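Local coordinates for protein LbaCas13a H328A (C2c2) (Lachnospiraceae bacterium NK4A179, PDB 5WLH) that binds pre-crRNA as the effector nuclease of a CRISPR system and probably uses this guide to find and cut target RNA, at residues 1276-1279 and 1280-1284; 1123-1126 and 1127-1130. One frame throughout, in Å; residues are numbered along the deposited sequence.

Interaction 1 (1276-1279 and 1280-1284); sequences YDLK and YRKNV. With nucleotides of chain B.
Tyr1280 lays its ring among Tyr1276, Asp1277 and Lys1279, and its course outward from the backbone is a worked example of how one aromatic side chain can join a helix cap to a bound RNA. At the root, Tyr1280 CB lies 3.8 Å from Asp1277 O, the carbonyl that accepts from both Tyr1280 N and Arg1281 N. With CG set anti to the carbonyl carbon (chi1 -57°), the ring runs alongside the chain of Lys1279, whose CG sits over one face, a CH-pi contact 4.1 Å from the Tyr1280 ring centroid. One flank meets RNA: CE1 of Tyr1280 comes within 3.4 Å of O4' of A28 of chain B, which lies in the ring plane. Along the other flank, Tyr1280 CD2 is 3.5 Å from Tyr1276 OH, a hydroxyl bonded to Asp1132, and CE2 nears the carboxylate of Asp1277. At the tip, Tyr1280 OH has a weak, unsettled bond to OP1 of A28 of chain B and another weak one with Arg1131. Were Tyr1280 replaced by an alanine, Lys1279 CG would probably have no ring to lie on and the A28 ribose would lose its flat neighbour. Lys1279 bends at its end (chi4 -72°), bringing NZ to within 2.7 Å of Asp1277 OD2 in a salt bridge, while Asp1277 OD1 takes the N-H of Lys1279. On the other side of the turn, Lys1282 NZ reaches OP1 of G9 of chain B at 2.9 Å as well as a further phosphate, and Lys1282 O accepts from O2' of A6 of chain B. An Asp N-cap on a short helix, followed by a type I beta turn from Arg1281 to Val1284, thus forms part of the pre-crRNA-binding surface of this Cas13a.

Interaction 2 (1123-1126 and 1127-1130); sequences INWI and YLRE
Tyr1127 packs against Ile1123, one turn before it (i to i+4), and against its neighbour in sequence, Ile1126, on the long alpha-helix 1106-1145. This is the tighter part. Ile1123 CG2, the branch anti to its own backbone N, meets the ring at its edge and in its plane, 3.8 Å from Tyr1127 CE2. Ile1126 CG2 comes instead over a face of that ring, 4.0 Å from Tyr1127 CD2, so one methyl meets the ring at its edge and the other over a face. The Tyr1127 hydroxyl hydrogen-bonds to Glu1250, and its ring makes a cation-pi contact with Arg1246, probably the arginine of an R-X4-H motif of the HEPN nuclease type. Glu1130 also bridges to Arg1246, so this flank backs the likely nuclease centre. The side of Trp1125 and Leu1128 is looser within the helix: Leu1128 CD2 merely nears the indole edge, 4.1 Å from Trp1125 CD1, and the indole also meets Phe1274 edge-to-face and the ring of Tyr1266. Asn1124 is partly exposed and gives its OD1 to a weak bond from Arg500. Underneath, the backbone is regular, with Arg1129 N bonding to Trp1125 O at 2.8 Å and Tyr1127 N to Ile1123 O at 3.1 Å. That last carbonyl oxygen also lies near the plane of the tyrosine ring, 3.3 Å from Tyr1127 CD2.

Interaction 2 comes first along the chain, within helix 1106-1145, and interaction 1 follows some 145 residues later on the short helix 1278-1281, yet their centres are about 12 Å apart and they touch directly. Trp1125 CH2 packs 3.7 Å from Val1284 CG1, and Leu1128 CD2 lies equally close to Tyr1280 CD1, while Tyr1276 rests on Arg1129. Of the helices between them in sequence, 1239-1250 packs on interaction 2, while 1262-1273 touches both. The long helix thus backs the RNA-binding turn on one flank and reaches Arg1246 on another, which places pre-crRNA binding and the probable HEPN nuclease site on neighbouring surfaces of one helix.

Interaction 1 (1276-1279 and 1280-1284)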
# COMPACT_ATOMS: atom_id res chain seq x y z
N TYR A 1276 15.28 -2.32 8.45
CA TYR A 1276 15.34 -3.76 8.27
C TYR A 1276 15.02 -4.22 6.85
O TYR A 1276 15.29 -5.39 6.53
CB TYR A 1276 14.41 -4.41 9.26
CG TYR A 1276 12.95 -4.24 8.97
CD1 TYR A 1276 12.29 -5.14 8.12
CD2 TYR A 1276 12.20 -3.22 9.55
CE1 TYR A 1276 10.94 -5.02 7.85
CE2 TYR A 1276 10.82 -3.10 9.29
CZ TYR A 1276 10.22 -4.01 8.43
OH TYR A 1276 8.87 -3.96 8.15
N ASP A 1277 14.49 -3.36 5.98
CA ASP A 1277 14.13 -3.81 4.64
C ASP A 1277 14.03 -2.61 3.71
O ASP A 1277 13.10 -1.81 3.84
CB ASP A 1277 12.82 -4.60 4.64
CG ASP A 1277 12.55 -5.28 3.30
OD1 ASP A 1277 13.15 -4.86 2.28
OD2 ASP A 1277 11.77 -6.26 3.26
N LEU A 1278 15.00 -2.52 2.79
CA LEU A 1278 15.05 -1.46 1.79
C LEU A 1278 13.74 -1.28 1.05
O LEU A 1278 13.39 -0.16 0.66
CB LEU A 1278 16.16 -1.78 0.78
CG LEU A 1278 17.59 -1.56 1.27
CD1 LEU A 1278 18.54 -2.34 0.39
CD2 LEU A 1278 17.92 -0.06 1.25
N LYS A 1279 13.04 -2.38 0.79
CA LYS A 1279 11.87 -2.24 -0.08
C LYS A 1279 10.76 -1.46 0.60
O LYS A 1279 9.95 -0.84 -0.11
CB LYS A 1279 11.40 -3.61 -0.56
CG LYS A 1279 10.42 -4.35 0.33
CD LYS A 1279 9.93 -5.59 -0.44
CE LYS A 1279 9.25 -6.60 0.43
NZ LYS A 1279 10.24 -7.31 1.30
N TYR A 1280 10.72 -1.41 1.94
CA TYR A 1280 9.78 -0.53 2.62
C TYR A 1280 10.34 0.88 2.75
O TYR A 1280 9.65 1.86 2.42
CB TYR A 1280 9.40 -1.09 4.00
CG TYR A 1280 8.83 -2.47 3.91
CD1 TYR A 1280 7.83 -2.78 2.97
CD2 TYR A 1280 9.29 -3.48 4.74
CE1 TYR A 1280 7.31 -4.07 2.89
CE2 TYR A 1280 8.78 -4.76 4.67
CZ TYR A 1280 7.80 -5.05 3.74
OH TYR A 1280 7.33 -6.36 3.69
N ARG A 1281 11.59 1.01 3.19
CA ARG A 1281 12.20 2.33 3.36
C ARG A 1281 12.10 3.14 2.09
O ARG A 1281 11.67 4.31 2.11
CB ARG A 1281 13.67 2.21 3.76
CG ARG A 1281 14.32 3.62 3.83
CD ARG A 1281 15.77 3.60 4.32
NE ARG A 1281 16.69 3.12 3.30
CZ ARG A 1281 17.19 3.88 2.33
NH1 ARG A 1281 18.03 3.36 1.44
NH2 ARG A 1281 16.84 5.16 2.25
N LYS A 1282 12.50 2.55 0.97
CA LYS A 1282 12.65 3.36 -0.24
C LYS A 1282 11.32 3.70 -0.89
O LYS A 1282 11.32 4.46 -1.84
CB LYS A 1282 13.57 2.66 -1.23
CG LYS A 1282 14.98 2.53 -0.64
CD LYS A 1282 16.06 2.56 -1.69
CE LYS A 1282 16.10 1.26 -2.48
NZ LYS A 1282 17.05 1.40 -3.64
N ASN A 1283 10.21 3.17 -0.40
CA ASN A 1283 8.91 3.60 -0.90
C ASN A 1283 8.21 4.59 0.02
O ASN A 1283 7.10 5.03 -0.29
CB ASN A 1283 8.01 2.38 -1.12
CG ASN A 1283 6.91 2.65 -2.15
OD1 ASN A 1283 7.07 3.48 -3.05
ND2 ASN A 1283 5.80 1.90 -2.06
N VAL A 1284 8.83 4.94 1.16
CA VAL A 1284 8.17 5.84 2.10
C VAL A 1284 7.84 7.17 1.47
O VAL A 1284 6.68 7.63 1.57
CB VAL A 1284 9.00 5.96 3.39
CG1 VAL A 1284 8.57 7.19 4.19
CG2 VAL A 1284 8.84 4.69 4.28
P A B 28 3.74 -7.41 2.56
OP1 A B 28 4.57 -7.91 3.68
OP2 A B 28 2.38 -7.94 2.32
O5' A B 28 3.59 -5.85 2.79
C5' A B 28 2.97 -5.05 1.81
C4' A B 28 3.88 -3.94 1.39
O4' A B 28 4.94 -4.44 0.51
C3' A B 28 3.24 -2.85 0.57
O3' A B 28 2.48 -1.95 1.34
C2' A B 28 4.44 -2.20 -0.08
O2' A B 28 5.13 -1.45 0.90
C1' A B 28 5.28 -3.44 -0.42
N9 A B 28 4.96 -3.92 -1.77
C8 A B 28 4.18 -4.99 -2.14
N7 A B 28 4.09 -5.12 -3.46
C5 A B 28 4.87 -4.07 -3.96
C6 A B 28 5.20 -3.67 -5.26
N6 A B 28 4.78 -4.30 -6.37
N1 A B 28 5.99 -2.59 -5.40
C2 A B 28 6.43 -1.97 -4.30
N3 A B 28 6.20 -2.26 -3.02
C4 A B 28 5.40 -3.34 -2.92
P G B 9 16.21 -1.60 -5.66
OP1 G B 9 17.46 -1.10 -5.04
OP2 G B 9 16.22 -2.06 -7.06
O5' G B 9 15.64 -2.82 -4.80
C5' G B 9 15.47 -2.72 -3.40
C4' G B 9 14.69 -3.90 -2.89
O4' G B 9 13.30 -3.78 -3.32
C3' G B 9 15.10 -5.25 -3.45
O3' G B 9 16.24 -5.79 -2.80
C2' G B 9 13.84 -6.08 -3.28
O2' G B 9 13.63 -6.41 -1.91
C1' G B 9 12.79 -5.05 -3.66
N9 G B 9 12.49 -5.07 -5.11
C8 G B 9 12.98 -4.25 -6.10
N7 G B 9 12.51 -4.54 -7.29
C5 G B 9 11.64 -5.61 -7.05
C6 G B 9 10.81 -6.37 -7.94
O6 G B 9 10.67 -6.21 -9.16
N1 G B 9 10.10 -7.38 -7.27
C2 G B 9 10.19 -7.65 -5.92
N2 G B 9 9.44 -8.67 -5.43
N3 G B 9 10.94 -6.94 -5.10
C4 G B 9 11.63 -5.96 -5.72
P A B 6 18.41 9.51 -4.42
OP1 A B 6 19.72 9.01 -3.98
OP2 A B 6 18.19 9.96 -5.83
O5' A B 6 17.32 8.36 -4.15
C5' A B 6 17.41 7.53 -2.99
C4' A B 6 16.03 7.16 -2.47
O4' A B 6 15.36 8.35 -2.00
C3' A B 6 15.07 6.59 -3.50
O3' A B 6 15.27 5.22 -3.71
C2' A B 6 13.71 6.92 -2.91
O2' A B 6 13.43 6.06 -1.82
C1' A B 6 13.99 8.30 -2.32
N9 A B 6 13.71 9.40 -3.25
C8 A B 6 14.60 10.32 -3.73
N7 A B 6 14.06 11.23 -4.50
C5 A B 6 12.71 10.88 -4.51
C6 A B 6 11.60 11.45 -5.14
N6 A B 6 11.70 12.54 -5.91
N1 A B 6 10.39 10.86 -4.93
C2 A B 6 10.31 9.77 -4.16
N3 A B 6 11.30 9.13 -3.53
C4 A B 6 12.48 9.75 -3.74
O HOH W 1 7.17 -0.71 -0.82

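Interaction 2 (1123-1126 and 1127-1130)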
# COMPACT_ATOMS: atom_id res chain seq x y z
N ILE A 1123 0.56 4.52 11.19
CA ILE A 1123 0.23 3.40 12.06
C ILE A 1123 0.31 2.08 11.31
O ILE A 1123 0.77 1.07 11.86
CB ILE A 1123 -1.16 3.62 12.69
CG1 ILE A 1123 -1.11 4.86 13.60
CG2 ILE A 1123 -1.50 2.41 13.61
CD1 ILE A 1123 -2.49 5.35 14.04
N ASN A 1124 -0.12 2.06 10.05
CA ASN A 1124 0.07 0.88 9.21
C ASN A 1124 1.54 0.45 9.21
O ASN A 1124 1.86 -0.71 9.44
CB ASN A 1124 -0.45 1.20 7.81
CG ASN A 1124 -0.37 0.01 6.85
OD1 ASN A 1124 0.69 -0.53 6.61
ND2 ASN A 1124 -1.51 -0.33 6.25
N TRP A 1125 2.44 1.41 8.98
CA TRP A 1125 3.87 1.10 8.98
C TRP A 1125 4.33 0.57 10.34
O TRP A 1125 5.20 -0.30 10.41
CB TRP A 1125 4.67 2.35 8.62
CG TRP A 1125 4.71 2.60 7.15
CD1 TRP A 1125 4.62 1.67 6.15
CD2 TRP A 1125 4.87 3.87 6.52
NE1 TRP A 1125 4.73 2.30 4.91
CE2 TRP A 1125 4.89 3.65 5.12
CE3 TRP A 1125 5.00 5.18 7.00
CZ2 TRP A 1125 5.02 4.69 4.20
CZ3 TRP A 1125 5.15 6.20 6.10
CH2 TRP A 1125 5.16 5.96 4.70
N ILE A 1126 3.77 1.11 11.43
CA ILE A 1126 4.13 0.57 12.74
C ILE A 1126 3.87 -0.93 12.78
O ILE A 1126 4.70 -1.71 13.25
CB ILE A 1126 3.36 1.28 13.87
CG1 ILE A 1126 3.95 2.67 14.10
CG2 ILE A 1126 3.39 0.41 15.16
CD1 ILE A 1126 3.07 3.58 14.93
N TYR A 1127 2.69 -1.34 12.32
CA TYR A 1127 2.32 -2.75 12.41
C TYR A 1127 3.00 -3.58 11.35
O TYR A 1127 3.20 -4.78 11.55
CB TYR A 1127 0.79 -2.87 12.40
CG TYR A 1127 0.30 -2.50 13.78
CD1 TYR A 1127 0.31 -3.44 14.81
CD2 TYR A 1127 -0.06 -1.19 14.09
CE1 TYR A 1127 -0.08 -3.10 16.10
CE2 TYR A 1127 -0.47 -0.85 15.38
CZ TYR A 1127 -0.48 -1.80 16.37
OH TYR A 1127 -0.87 -1.45 17.65
N LEU A 1128 3.43 -2.95 10.24
CA LEU A 1128 4.36 -3.62 9.34
C LEU A 1128 5.66 -3.93 10.06
O LEU A 1128 6.14 -5.07 10.03
CB LEU A 1128 4.63 -2.73 8.12
CG LEU A 1128 5.19 -3.42 6.87
CD1 LEU A 1128 4.15 -4.41 6.30
CD2 LEU A 1128 5.55 -2.34 5.81
N ARG A 1129 6.25 -2.93 10.71
CA ARG A 1129 7.52 -3.15 11.40
C ARG A 1129 7.37 -4.15 12.54
O ARG A 1129 8.23 -5.02 12.74
CB ARG A 1129 8.08 -1.83 11.93
CG ARG A 1129 9.53 -1.97 12.45
CD ARG A 1129 10.05 -0.63 12.97
NE ARG A 1129 11.50 -0.66 13.16
CZ ARG A 1129 12.11 -1.14 14.24
NH1 ARG A 1129 11.41 -1.68 15.22
NH2 ARG A 1129 13.44 -1.11 14.31
N GLU A 1130 6.26 -4.06 13.29
CA GLU A 1130 6.13 -4.93 14.44
C GLU A 1130 6.02 -6.37 14.00
O GLU A 1130 6.60 -7.27 14.63
CB GLU A 1130 4.92 -4.55 15.29
CG GLU A 1130 4.92 -5.33 16.61
CD GLU A 1130 3.88 -4.83 17.57
OE1 GLU A 1130 2.71 -5.24 17.42
OE2 GLU A 1130 4.23 -4.05 18.46